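Long-range contacts in putative host cell surface-exposed lipoprotein (Streptococcus phage TP-J34, PDB 4EQQ), which probably blocks superinfection of the host by other phages by targeting the phage tape measure protein, through the helical ectodomain described here: residues K13-A18 against S47-D52; T17-A22 against E56-D61; K64-K69 against D92-E97; A83-L88 against E98-V103. One frame throughout, in Å; residues are numbered along the deposited sequence.

Contact 1. Residues K13-A18 against S47-D52; sequences KEYRTA and SQDASD
Glu14 reaches from helix 13-28 to the start of helix 48-57, where it meets Ser47 and Ala50. Its CB leaves the backbone toward the other segment, and CG stands anti to the backbone N (chi1 -178°) with the chain extended beyond it, so that the carboxylate is carried straight across. CG, CD and OE1 all lie along Ala50 CB, with CD at 3.8 Å from it. At the tip, OE1 accepts the N-H of Ser47 (N to OE1 3.2 Å, 170° at the hydrogen), which arrives nearly along the C-O axis. OE2 takes a proton from a water 2.6 Å away, and that water lies 2.6 Å from Ser47 OG, giving the two residues a second, indirect link. Ser47 is the N-cap of helix 48-57: its OG accepts from Ala50 N at 3.2 Å. The carboxylate from the other helix thus binds the backbone N of the capping residue itself, and the positive end of the helix dipole would probably favour its negative charge.

The contact ties helix 13-28 to helix 48-57 in this ectodomain with an HTH fold. The axes of the two short helical segments approach to 8.8 Å, with 48° between their N-to-C directions.

Beside Glu14, Tyr15 lays a ring face on the same helical turn. Ala50 CA sits 3.6 Å above the ring plane, displaced toward the rim, a CH-pi contact, while Tyr15 OH comes 3.3 Å from Asp49 CB. The Tyr15 ring also meets the ring of Tyr53, and Ala18 CB rests against the carbonyl O of Ala50.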
loop_
_atom_site.group_PDB
_atom_site.type_symbol
_atom_site.label_atom_id
_atom_site.label_comp_id
_atom_site.label_asym_id
_atom_site.label_seq_id
_atom_site.Cartn_x
_atom_site.Cartn_y
_atom_site.Cartn_z
ATOM N N LYS A 13 -17.493 20.318 9.228
ATOM C CA LYS A 13 -16.312 19.875 9.963
ATOM C C LYS A 13 -15.837 18.492 9.459
ATOM O O LYS A 13 -14.638 18.282 9.237
ATOM C CB LYS A 13 -16.628 19.864 11.470
ATOM C CG LYS A 13 -15.630 19.130 12.363
ATOM C CD LYS A 13 -14.293 19.830 12.499
ATOM C CE LYS A 13 -13.505 19.400 13.724
ATOM N NZ LYS A 13 -13.868 18.040 14.215
ATOM N N GLU A 14 -16.799 17.588 9.226
ATOM C CA GLU A 14 -16.584 16.245 8.698
ATOM C C GLU A 14 -15.746 16.251 7.418
ATOM O O GLU A 14 -14.906 15.377 7.263
ATOM C CB GLU A 14 -17.940 15.575 8.425
ATOM C CG GLU A 14 -17.856 14.141 7.923
ATOM C CD GLU A 14 -19.099 13.576 7.260
ATOM O OE1 GLU A 14 -19.073 12.385 6.871
ATOM O OE2 GLU A 14 -20.099 14.320 7.125
ATOM N N TYR A 15 -15.989 17.217 6.501
ATOM C CA TYR A 15 -15.245 17.305 5.242
ATOM C C TYR A 15 -13.779 17.679 5.529
ATOM O O TYR A 15 -12.878 17.162 4.865
ATOM C CB TYR A 15 -15.871 18.351 4.305
ATOM C CG TYR A 15 -17.157 17.975 3.588
ATOM C CD1 TYR A 15 -18.127 17.201 4.216
ATOM C CD2 TYR A 15 -17.480 18.545 2.363
ATOM C CE1 TYR A 15 -19.345 16.919 3.594
ATOM C CE2 TYR A 15 -18.693 18.267 1.728
ATOM C CZ TYR A 15 -19.613 17.435 2.338
ATOM O OH TYR A 15 -20.821 17.185 1.727
ATOM N N ARG A 16 -13.551 18.572 6.516
ATOM C CA ARG A 16 -12.195 19.016 6.898
ATOM C C ARG A 16 -11.448 17.870 7.571
ATOM O O ARG A 16 -10.266 17.677 7.310
ATOM C CB ARG A 16 -12.244 20.268 7.806
ATOM C CG ARG A 16 -12.798 21.504 7.091
ATOM C CD ARG A 16 -12.534 22.798 7.853
ATOM N NE ARG A 16 -13.349 22.867 9.058
ATOM C CZ ARG A 16 -14.562 23.408 9.111
ATOM N NH1 ARG A 16 -15.250 23.392 10.242
ATOM N NH2 ARG A 16 -15.094 23.974 8.031
ATOM N N THR A 17 -12.150 17.078 8.388
ATOM C CA THR A 17 -11.560 15.902 9.034
ATOM C C THR A 17 -11.240 14.844 7.956
ATOM O O THR A 17 -10.199 14.180 8.035
ATOM C CB THR A 17 -12.475 15.416 10.187
ATOM O OG1 THR A 17 -12.696 16.525 11.056
ATOM C CG2 THR A 17 -11.833 14.325 11.032
ATOM N N ALA A 18 -12.138 14.683 6.949
ATOM C CA ALA A 18 -11.908 13.741 5.852
ATOM C C ALA A 18 -10.667 14.152 5.041
ATOM O O ALA A 18 -9.893 13.280 4.658
ATOM C CB ALA A 18 -13.138 13.639 4.955
ATOM N N SER A 47 -19.393 10.011 4.820
ATOM C CA SER A 47 -20.458 9.912 3.823
ATOM C C SER A 47 -19.801 9.923 2.428
ATOM O O SER A 47 -18.634 10.319 2.293
ATOM C CB SER A 47 -21.405 11.105 3.935
ATOM O OG SER A 47 -20.682 12.301 3.694
ATOM N N GLN A 48 -20.546 9.540 1.393
ATOM C CA GLN A 48 -20.037 9.608 0.027
ATOM C C GLN A 48 -19.656 11.067 -0.340
ATOM O O GLN A 48 -18.623 11.288 -0.967
ATOM C CB GLN A 48 -21.069 9.053 -0.978
ATOM C CG GLN A 48 -20.467 8.764 -2.352
ATOM C CD GLN A 48 -19.380 7.709 -2.302
ATOM O OE1 GLN A 48 -19.612 6.563 -1.911
ATOM N NE2 GLN A 48 -18.177 8.072 -2.715
ATOM N N ASP A 49 -20.475 12.050 0.065
ATOM C CA ASP A 49 -20.192 13.455 -0.234
ATOM C C ASP A 49 -18.884 13.954 0.411
ATOM O O ASP A 49 -18.137 14.669 -0.246
ATOM C CB ASP A 49 -21.374 14.352 0.164
ATOM C CG ASP A 49 -22.598 14.212 -0.731
ATOM O OD1 ASP A 49 -22.457 13.700 -1.863
ATOM O OD2 ASP A 49 -23.671 14.677 -0.330
ATOM N N ALA A 50 -18.635 13.615 1.690
ATOM C CA ALA A 50 -17.410 14.034 2.398
ATOM C C ALA A 50 -16.176 13.381 1.731
ATOM O O ALA A 50 -15.137 14.023 1.585
ATOM C CB ALA A 50 -17.487 13.627 3.862
ATOM N N SER A 51 -16.310 12.111 1.325
ATOM C CA SER A 51 -15.226 11.372 0.670
ATOM C C SER A 51 -14.947 11.964 -0.707
ATOM O O SER A 51 -13.788 12.202 -1.024
ATOM C CB SER A 51 -15.552 9.885 0.579
ATOM O OG SER A 51 -14.488 9.206 -0.064
ATOM N N ASP A 52 -16.009 12.220 -1.504
ATOM C CA ASP A 52 -15.913 12.857 -2.824
ATOM C C ASP A 52 -15.257 14.239 -2.708
ATOM O O ASP A 52 -14.418 14.574 -3.536
ATOM C CB ASP A 52 -17.296 12.984 -3.496
ATOM C CG ASP A 52 -17.932 11.662 -3.912
ATOM O OD1 ASP A 52 -17.224 10.607 -3.874
ATOM O OD2 ASP A 52 -19.127 11.666 -4.222
HETATM O O HOH W 1 -21.668 14.280 5.005
#

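Contact 2. Residues T17-A22 against E56-D61; sequences TAVSKA and ENSGID
Ser58 OG is the polar atom at the middle of this contact, bonded to the carbonyl O of Ala54 four residues earlier and enclosed on the other segment by Val19 and Ala22. Val19 CA and Ala22 CB each come to 3.5 Å from Ser58 OG, and both methyls of Val19, CG1 and CG2, lie 3.6 Å from the same oxygen. With CG1 anti to its backbone N (chi1 160°), Val19 turns the pair of methyls so that they also approach the carbonyl O of Asn57, CG2 at 3.9 Å. The hydroxyl is therefore buried among carbon atoms while its polar need is met by its own chain, and across the two segments the contact is purely van der Waals.

One turn further along helix 13-28, Ala22 receives Ile60 from the loop: Ile60 CD1 lies 3.9 Å from Ala22 O and 4.3 Å from Ala22 CB. Leu36 of helix 33-42 touches Ala22 and Ile60 alike, which brings a third helix to this point. Lys23, next along helix 13-28, adds a polar tie by bonding Ser58 O through its NZ.

Between Ser58 and Ile60 the backbone swings through Gly59, whose phi is +69°, and Asp61 then takes the N-cap position of helix 62-77. The contact is thus a case of close helix-to-loop packing, with Val19 and Ala22 round the Ser58 hydroxyl and Ile60 beside them, where the chain leaves helix 48-57 and turns into helix 62-77.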
loop_
_atom_site.group_PDB
_atom_site.type_symbol
_atom_site.label_atom_id
_atom_site.label_comp_id
_atom_site.label_asym_id
_atom_site.label_seq_id
_atom_site.Cartn_x
_atom_site.Cartn_y
_atom_site.Cartn_z
ATOM N N THR A 17 -12.150 17.078 8.388
ATOM C CA THR A 17 -11.560 15.902 9.034
ATOM C C THR A 17 -11.240 14.844 7.956
ATOM O O THR A 17 -10.199 14.180 8.035
ATOM C CB THR A 17 -12.475 15.416 10.187
ATOM O OG1 THR A 17 -12.696 16.525 11.056
ATOM C CG2 THR A 17 -11.833 14.325 11.032
ATOM N N ALA A 18 -12.138 14.683 6.949
ATOM C CA ALA A 18 -11.908 13.741 5.852
ATOM C C ALA A 18 -10.667 14.152 5.041
ATOM O O ALA A 18 -9.893 13.280 4.658
ATOM C CB ALA A 18 -13.138 13.639 4.955
ATOM N N VAL A 19 -10.458 15.475 4.813
ATOM C CA VAL A 19 -9.287 16.012 4.098
ATOM C C VAL A 19 -7.991 15.642 4.866
ATOM O O VAL A 19 -7.010 15.193 4.269
ATOM C CB VAL A 19 -9.416 17.547 3.861
ATOM C CG1 VAL A 19 -8.047 18.189 3.583
ATOM C CG2 VAL A 19 -10.398 17.843 2.716
ATOM N N SER A 20 -8.017 15.816 6.188
ATOM C CA SER A 20 -6.885 15.487 7.069
ATOM C C SER A 20 -6.559 13.977 6.956
ATOM O O SER A 20 -5.393 13.592 6.811
ATOM C CB SER A 20 -7.246 15.846 8.513
ATOM O OG SER A 20 -6.174 15.481 9.362
ATOM N N LYS A 21 -7.601 13.137 6.990
ATOM C CA LYS A 21 -7.464 11.689 6.869
ATOM C C LYS A 21 -6.947 11.298 5.460
ATOM O O LYS A 21 -6.051 10.469 5.355
ATOM C CB LYS A 21 -8.807 11.004 7.198
ATOM C CG LYS A 21 -8.773 9.479 7.262
ATOM C CD LYS A 21 -7.690 8.885 8.206
ATOM C CE LYS A 21 -7.985 9.072 9.675
ATOM N NZ LYS A 21 -7.099 8.236 10.527
ATOM N N ALA A 22 -7.473 11.943 4.392
ATOM C CA ALA A 22 -7.050 11.693 3.006
ATOM C C ALA A 22 -5.539 11.963 2.839
ATOM O O ALA A 22 -4.839 11.160 2.219
ATOM C CB ALA A 22 -7.855 12.556 2.041
ATOM N N GLU A 56 -10.734 15.285 -3.947
ATOM C CA GLU A 56 -10.479 16.413 -4.859
ATOM C C GLU A 56 -9.853 17.642 -4.202
ATOM O O GLU A 56 -9.283 18.487 -4.908
ATOM C CB GLU A 56 -11.809 16.854 -5.539
ATOM C CG GLU A 56 -12.392 15.835 -6.519
ATOM C CD GLU A 56 -11.564 15.501 -7.747
ATOM O OE1 GLU A 56 -10.576 16.216 -8.033
ATOM O OE2 GLU A 56 -11.924 14.527 -8.442
ATOM N N ASN A 57 -9.993 17.771 -2.866
ATOM C CA ASN A 57 -9.610 18.973 -2.131
ATOM C C ASN A 57 -8.544 18.803 -1.051
ATOM O O ASN A 57 -8.469 19.619 -0.130
ATOM C CB ASN A 57 -10.893 19.627 -1.577
ATOM C CG ASN A 57 -11.817 20.115 -2.675
ATOM O OD1 ASN A 57 -11.598 21.174 -3.261
ATOM N ND2 ASN A 57 -12.846 19.333 -3.008
ATOM N N SER A 58 -7.682 17.781 -1.188
ATOM C CA SER A 58 -6.626 17.519 -0.222
ATOM C C SER A 58 -5.222 17.814 -0.757
ATOM O O SER A 58 -4.240 17.490 -0.085
ATOM C CB SER A 58 -6.723 16.082 0.289
ATOM O OG SER A 58 -7.989 15.862 0.882
ATOM N N GLY A 59 -5.144 18.419 -1.950
ATOM C CA GLY A 59 -3.890 18.775 -2.614
ATOM C C GLY A 59 -3.095 17.575 -3.087
ATOM O O GLY A 59 -1.883 17.668 -3.303
ATOM N N ILE A 60 -3.761 16.418 -3.220
ATOM C CA ILE A 60 -3.068 15.184 -3.621
ATOM C C ILE A 60 -2.700 15.198 -5.093
ATOM O O ILE A 60 -3.544 15.492 -5.947
ATOM C CB ILE A 60 -3.842 13.895 -3.208
ATOM C CG1 ILE A 60 -4.043 13.831 -1.677
ATOM C CG2 ILE A 60 -3.137 12.623 -3.738
ATOM C CD1 ILE A 60 -5.154 12.948 -1.241
ATOM N N ASP A 61 -1.436 14.857 -5.380
ATOM C CA ASP A 61 -0.952 14.697 -6.736
ATOM C C ASP A 61 -1.018 13.175 -7.025
ATOM O O ASP A 61 -0.145 12.419 -6.603
ATOM C CB ASP A 61 0.491 15.232 -6.883
ATOM C CG ASP A 61 0.973 15.248 -8.333
ATOM O OD1 ASP A 61 0.417 14.489 -9.155
ATOM O OD2 ASP A 61 1.884 16.045 -8.649
#

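Contact 3. Residues K64-K69 against D92-E97; sequences KQALEK and DKFTQE. With SO4 (sulfate ion), chain D.
Ala66 and Phe94 make the apolar part of the contact. The Phe94 ring lies with one face against helix 62-77: Ala66 CA stands 3.5 Å above the ring plane, offset toward the rim, and its line to the centroid is 23° off the normal, a CH-pi contact. Ala66 CB adds a touch at 3.6 Å to Phe94 CD1, and the backbone N of Ala66 comes to 3.4 Å from CE1. Gln65 CB meets the edge of the ring, near its plane, at 3.9 Å from CE1. Phe94 CG is anti to the carbonyl carbon (chi1 -80°), which carries the ring from the loop before helix 96-104 toward the helix opposite.

The ionic part lies one turn along. Lys69 bends at chi2 (64°) and again near its end, and its side chain crosses that of Asp92 at about a right angle. The salt bridge is made by NZ and OD1 at 3.1 Å. NZ also donates to O2 of a sulfate ion at 2.6 Å, and bonds Tyr73 OH, which in turn is hydrogen-bonded to Asp92 OD2. The same sulfate is held by Lys69 and Gln72 of the second subunit.

Buried beside this aromatic packing, the ammonium group has much of its charge probably offset by the carboxylate and the sulfate, and Tyr73 OH adds a hydrogen bond. Glu35 lies close to Asp92 OD1, so Lys69 may also ease the meeting of two acids. Though the sulfate probably came from the crystallisation liquor, it links lysines of both subunits and suggests an anion-accepting spot at the dimer interface.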
loop_
_atom_site.group_PDB
_atom_site.type_symbol
_atom_site.label_atom_id
_atom_site.label_comp_id
_atom_site.label_asym_id
_atom_site.label_seq_id
_atom_site.Cartn_x
_atom_site.Cartn_y
_atom_site.Cartn_z
ATOM N N LYS A 64 2.006 11.477 -8.742
ATOM C CA LYS A 64 3.046 11.142 -7.754
ATOM C C LYS A 64 2.631 9.878 -6.961
ATOM O O LYS A 64 3.481 9.036 -6.663
ATOM C CB LYS A 64 3.289 12.357 -6.841
ATOM C CG LYS A 64 3.960 12.073 -5.500
ATOM C CD LYS A 64 5.439 11.821 -5.633
ATOM C CE LYS A 64 6.121 11.840 -4.293
ATOM N NZ LYS A 64 7.576 11.654 -4.460
ATOM N N GLN A 65 1.327 9.737 -6.647
ATOM C CA GLN A 65 0.813 8.544 -5.962
ATOM C C GLN A 65 1.056 7.308 -6.840
ATOM O O GLN A 65 1.469 6.272 -6.333
ATOM C CB GLN A 65 -0.704 8.671 -5.680
ATOM C CG GLN A 65 -1.079 9.742 -4.667
ATOM C CD GLN A 65 -0.477 9.478 -3.320
ATOM O OE1 GLN A 65 0.389 10.207 -2.858
ATOM N NE2 GLN A 65 -0.926 8.438 -2.660
ATOM N N ALA A 66 0.766 7.421 -8.158
ATOM C CA ALA A 66 0.962 6.329 -9.119
ATOM C C ALA A 66 2.435 5.959 -9.202
ATOM O O ALA A 66 2.755 4.774 -9.221
ATOM C CB ALA A 66 0.438 6.722 -10.493
ATOM N N LEU A 67 3.327 6.965 -9.268
ATOM C CA LEU A 67 4.777 6.733 -9.324
ATOM C C LEU A 67 5.261 5.958 -8.080
ATOM O O LEU A 67 6.004 4.987 -8.218
ATOM C CB LEU A 67 5.543 8.078 -9.481
ATOM C CG LEU A 67 7.084 8.014 -9.460
ATOM C CD1 LEU A 67 7.631 6.970 -10.468
ATOM C CD2 LEU A 67 7.687 9.388 -9.703
ATOM N N GLU A 68 4.837 6.390 -6.881
ATOM C CA GLU A 68 5.215 5.730 -5.628
ATOM C C GLU A 68 4.694 4.283 -5.581
ATOM O O GLU A 68 5.426 3.376 -5.178
ATOM C CB GLU A 68 4.773 6.557 -4.402
ATOM C CG GLU A 68 5.538 7.873 -4.220
ATOM C CD GLU A 68 7.054 7.789 -4.326
ATOM O OE1 GLU A 68 7.631 8.455 -5.218
ATOM O OE2 GLU A 68 7.653 6.978 -3.584
ATOM N N LYS A 69 3.465 4.055 -6.061
ATOM C CA LYS A 69 2.918 2.695 -6.108
ATOM C C LYS A 69 3.695 1.840 -7.132
ATOM O O LYS A 69 3.966 0.668 -6.877
ATOM C CB LYS A 69 1.406 2.701 -6.434
ATOM C CG LYS A 69 0.727 1.368 -6.102
ATOM C CD LYS A 69 0.778 1.061 -4.583
ATOM C CE LYS A 69 0.260 -0.311 -4.232
ATOM N NZ LYS A 69 -1.174 -0.464 -4.600
ATOM N N ASP A 92 -5.576 -1.018 -9.559
ATOM C CA ASP A 92 -5.591 0.143 -8.640
ATOM C C ASP A 92 -6.526 1.275 -9.063
ATOM O O ASP A 92 -6.869 2.131 -8.245
ATOM C CB ASP A 92 -4.182 0.684 -8.366
ATOM C CG ASP A 92 -3.327 -0.315 -7.629
ATOM O OD1 ASP A 92 -3.683 -0.666 -6.471
ATOM O OD2 ASP A 92 -2.358 -0.810 -8.228
ATOM N N LYS A 93 -6.924 1.291 -10.336
ATOM C CA LYS A 93 -7.824 2.312 -10.881
ATOM C C LYS A 93 -7.258 3.727 -10.954
ATOM O O LYS A 93 -8.007 4.699 -10.911
ATOM C CB LYS A 93 -9.255 2.232 -10.306
ATOM C CG LYS A 93 -9.945 0.891 -10.633
ATOM C CD LYS A 93 -11.304 0.762 -9.971
ATOM C CE LYS A 93 -11.216 0.865 -8.467
ATOM N NZ LYS A 93 -12.494 0.506 -7.815
ATOM N N PHE A 94 -5.921 3.832 -11.145
ATOM C CA PHE A 94 -5.280 5.083 -11.510
ATOM C C PHE A 94 -5.738 5.334 -12.942
ATOM O O PHE A 94 -6.060 4.376 -13.662
ATOM C CB PHE A 94 -3.751 4.928 -11.519
ATOM C CG PHE A 94 -3.157 5.012 -10.134
ATOM C CD1 PHE A 94 -3.011 6.241 -9.495
ATOM C CD2 PHE A 94 -2.783 3.861 -9.451
ATOM C CE1 PHE A 94 -2.464 6.321 -8.212
ATOM C CE2 PHE A 94 -2.261 3.936 -8.149
ATOM C CZ PHE A 94 -2.107 5.167 -7.540
ATOM N N THR A 95 -5.734 6.593 -13.389
ATOM C CA THR A 95 -6.078 6.892 -14.787
ATOM C C THR A 95 -4.904 6.396 -15.646
ATOM O O THR A 95 -3.801 6.191 -15.115
ATOM C CB THR A 95 -6.251 8.417 -14.972
ATOM O OG1 THR A 95 -4.965 9.027 -14.850
ATOM C CG2 THR A 95 -7.224 9.032 -13.949
ATOM N N GLN A 96 -5.120 6.224 -16.956
ATOM C CA GLN A 96 -4.061 5.792 -17.883
ATOM C C GLN A 96 -2.854 6.749 -17.892
ATOM O O GLN A 96 -1.711 6.296 -17.924
ATOM C CB GLN A 96 -4.618 5.612 -19.307
ATOM C CG GLN A 96 -3.648 4.877 -20.248
ATOM C CD GLN A 96 -3.436 3.442 -19.826
ATOM O OE1 GLN A 96 -4.388 2.685 -19.679
ATOM N NE2 GLN A 96 -2.187 3.047 -19.600
ATOM N N GLU A 97 -3.116 8.064 -17.838
ATOM C CA GLU A 97 -2.076 9.104 -17.821
ATOM C C GLU A 97 -1.236 9.049 -16.549
ATOM O O GLU A 97 -0.025 9.209 -16.618
ATOM C CB GLU A 97 -2.705 10.491 -17.979
ATOM C CG GLU A 97 -3.614 10.520 -19.187
ATOM C CD GLU A 97 -3.575 11.771 -20.035
ATOM O OE1 GLU A 97 -3.089 12.825 -19.561
ATOM O OE2 GLU A 97 -4.098 11.702 -21.167
HETATM S S SO4 D . -3.500 -1.532 -2.036
HETATM O O1 SO4 D . -3.553 -0.204 -1.408
HETATM O O2 SO4 D . -2.176 -1.769 -2.594
HETATM O O3 SO4 D . -3.769 -2.563 -1.030
HETATM O O4 SO4 D . -4.513 -1.609 -3.097
#

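Contact 4. Residues A83-L88 against E98-V103; sequences AIRDQL and EADYAV
A helical hairpin of this ectodomain with an HTH fold is closed here, with Arg85, Ile84 and Leu88 of helix 81-91 facing Ala99, Asp100, Ala102 and Val103 of helix 96-104. The segments run nearly antiparallel, at 150° between their directions, with axes 8.9 Å apart at closest approach.

Leu88 packs on the two alanines: its CB lies 3.8 Å from Ala99 CB, and its CD1 reaches Ala102 CB at the same 3.8 Å. Next to it Val103 splits its branches. CG1 slides past Ile84, 3.8 Å from CG2 of that residue, while CG2, lodged between the backbone N and carbonyl carbon of Val103, presses on a face of the Arg85 guanidinium, 3.3 Å above its plane and toward the rim.

The polar seam runs along the outer side. Arg85 crosses Val103 at about a right angle, and its NH1 donates to Asp100 OD1 (3.1 Å, 158° at the hydrogen) in a salt bridge. The oxygen lies close to the guanidinium plane, yet the approach is 45° out of the carboxylate plane. NH1 gives a further proton to a water at 2.9 Å, which itself donates to the backbone O of Asp100 at 2.7 Å, so side chain and backbone of Asp100 are gripped together. Gln96 NE2 also bonds Asp100 OD1, steadying the acceptor, while a salt bridge from Arg85 NH2 to Asp82 would help fix the guanidinium.

Toward the interior, Ile84 touches Ala70 of helix 62-77 and Leu88 touches Phe94 in the connecting loop. On another side, Gln87 packs on Phe91 of the second subunit.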
loop_
_atom_site.group_PDB
_atom_site.type_symbol
_atom_site.label_atom_id
_atom_site.label_comp_id
_atom_site.label_asym_id
_atom_site.label_seq_id
_atom_site.Cartn_x
_atom_site.Cartn_y
_atom_site.Cartn_z
ATOM N N ALA A 83 3.723 -4.590 -17.116
ATOM C CA ALA A 83 2.847 -5.276 -16.166
ATOM C C ALA A 83 2.391 -4.295 -15.074
ATOM O O ALA A 83 1.240 -4.354 -14.647
ATOM C CB ALA A 83 3.552 -6.474 -15.539
ATOM N N ILE A 84 3.286 -3.384 -14.643
ATOM C CA ILE A 84 2.975 -2.357 -13.635
ATOM C C ILE A 84 1.937 -1.381 -14.171
ATOM O O ILE A 84 0.993 -1.059 -13.459
ATOM C CB ILE A 84 4.245 -1.636 -13.122
ATOM C CG1 ILE A 84 5.112 -2.607 -12.287
ATOM C CG2 ILE A 84 3.877 -0.371 -12.296
ATOM C CD1 ILE A 84 6.590 -2.153 -12.075
ATOM N N ARG A 85 2.106 -0.914 -15.424
ATOM C CA ARG A 85 1.161 0.002 -16.066
ATOM C C ARG A 85 -0.252 -0.586 -16.031
ATOM O O ARG A 85 -1.187 0.112 -15.637
ATOM C CB ARG A 85 1.579 0.264 -17.523
ATOM C CG ARG A 85 0.826 1.434 -18.183
ATOM C CD ARG A 85 0.851 1.360 -19.709
ATOM N NE ARG A 85 2.179 1.010 -20.209
ATOM C CZ ARG A 85 3.134 1.884 -20.502
ATOM N NH1 ARG A 85 2.912 3.187 -20.377
ATOM N NH2 ARG A 85 4.320 1.464 -20.916
ATOM N N ASP A 86 -0.408 -1.876 -16.413
ATOM C CA ASP A 86 -1.729 -2.537 -16.411
ATOM C C ASP A 86 -2.301 -2.697 -15.021
ATOM O O ASP A 86 -3.496 -2.489 -14.828
ATOM C CB ASP A 86 -1.690 -3.894 -17.128
ATOM C CG ASP A 86 -1.324 -3.805 -18.596
ATOM O OD1 ASP A 86 -1.400 -2.688 -19.163
ATOM O OD2 ASP A 86 -0.973 -4.854 -19.184
ATOM N N GLN A 87 -1.451 -3.068 -14.051
ATOM C CA GLN A 87 -1.875 -3.230 -12.659
ATOM C C GLN A 87 -2.401 -1.902 -12.120
ATOM O O GLN A 87 -3.469 -1.871 -11.514
ATOM C CB GLN A 87 -0.708 -3.740 -11.787
ATOM C CG GLN A 87 -1.153 -4.230 -10.392
ATOM C CD GLN A 87 -1.932 -5.534 -10.451
ATOM O OE1 GLN A 87 -1.892 -6.283 -11.429
ATOM N NE2 GLN A 87 -2.635 -5.853 -9.406
ATOM N N LEU A 88 -1.657 -0.804 -12.343
ATOM C CA LEU A 88 -2.077 0.524 -11.856
ATOM C C LEU A 88 -3.453 0.933 -12.391
ATOM O O LEU A 88 -4.276 1.466 -11.644
ATOM C CB LEU A 88 -1.034 1.586 -12.235
ATOM C CG LEU A 88 0.357 1.476 -11.582
ATOM C CD1 LEU A 88 1.322 2.452 -12.268
ATOM C CD2 LEU A 88 0.299 1.690 -10.022
ATOM N N GLU A 98 -1.871 8.796 -15.397
ATOM C CA GLU A 98 -1.134 8.639 -14.125
ATOM C C GLU A 98 -0.204 7.416 -14.204
ATOM O O GLU A 98 0.958 7.505 -13.818
ATOM C CB GLU A 98 -2.104 8.480 -12.951
ATOM C CG GLU A 98 -2.751 9.804 -12.569
ATOM C CD GLU A 98 -4.108 9.724 -11.904
ATOM O OE1 GLU A 98 -4.766 10.780 -11.791
ATOM O OE2 GLU A 98 -4.520 8.614 -11.498
ATOM N N ALA A 99 -0.720 6.284 -14.734
ATOM C CA ALA A 99 0.039 5.041 -14.878
ATOM C C ALA A 99 1.163 5.213 -15.910
ATOM O O ALA A 99 2.273 4.745 -15.664
ATOM C CB ALA A 99 -0.888 3.897 -15.277
ATOM N N ASP A 100 0.897 5.934 -17.026
ATOM C CA ASP A 100 1.918 6.182 -18.052
ATOM C C ASP A 100 3.051 7.009 -17.470
ATOM O O ASP A 100 4.216 6.664 -17.670
ATOM C CB ASP A 100 1.320 6.878 -19.297
ATOM C CG ASP A 100 0.345 6.034 -20.105
ATOM O OD1 ASP A 100 0.343 4.785 -19.935
ATOM O OD2 ASP A 100 -0.449 6.622 -20.870
ATOM N N TYR A 101 2.706 8.074 -16.708
ATOM C CA TYR A 101 3.696 8.918 -16.037
ATOM C C TYR A 101 4.521 8.078 -15.037
ATOM O O TYR A 101 5.753 8.198 -14.989
ATOM C CB TYR A 101 3.006 10.094 -15.315
ATOM C CG TYR A 101 3.920 10.818 -14.352
ATOM C CD1 TYR A 101 4.816 11.786 -14.800
ATOM C CD2 TYR A 101 3.919 10.505 -12.994
ATOM C CE1 TYR A 101 5.704 12.414 -13.923
ATOM C CE2 TYR A 101 4.791 11.139 -12.104
ATOM C CZ TYR A 101 5.676 12.097 -12.573
ATOM O OH TYR A 101 6.526 12.719 -11.697
ATOM N N ALA A 102 3.841 7.225 -14.247
ATOM C CA ALA A 102 4.524 6.392 -13.251
ATOM C C ALA A 102 5.595 5.506 -13.904
ATOM O O ALA A 102 6.748 5.503 -13.459
ATOM C CB ALA A 102 3.508 5.517 -12.509
ATOM N N VAL A 103 5.202 4.741 -14.945
ATOM C CA VAL A 103 6.107 3.792 -15.595
ATOM C C VAL A 103 7.251 4.440 -16.381
ATOM O O VAL A 103 8.347 3.882 -16.435
ATOM C CB VAL A 103 5.407 2.599 -16.311
ATOM C CG1 VAL A 103 4.480 1.848 -15.351
ATOM C CG2 VAL A 103 4.639 3.057 -17.531
HETATM O O HOH W 2 4.845 5.360 -19.948
#

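Contacts 1 and 2 hold the same pair, helix 13-28 and the 48-61 region, while contacts 3 and 4 share helix 96-104 or the loop before it, on the opposite side of the chain's centre. Contacts 2 and 3 are buried; 1 and 4 are only partly so and keep bridging waters beside their charged groups. The chemistry follows place: a carboxylate at a helix start in contact 1, van der Waals packing round a hydroxyl bonded within its own chain turn in contact 2, a buried ion pair reaching a dimer-interface sulfate in contact 3, a peripheral salt bridge in contact 4. Ile60 CG2 touches Gln65 CG at 3.7 Å, joining the halves.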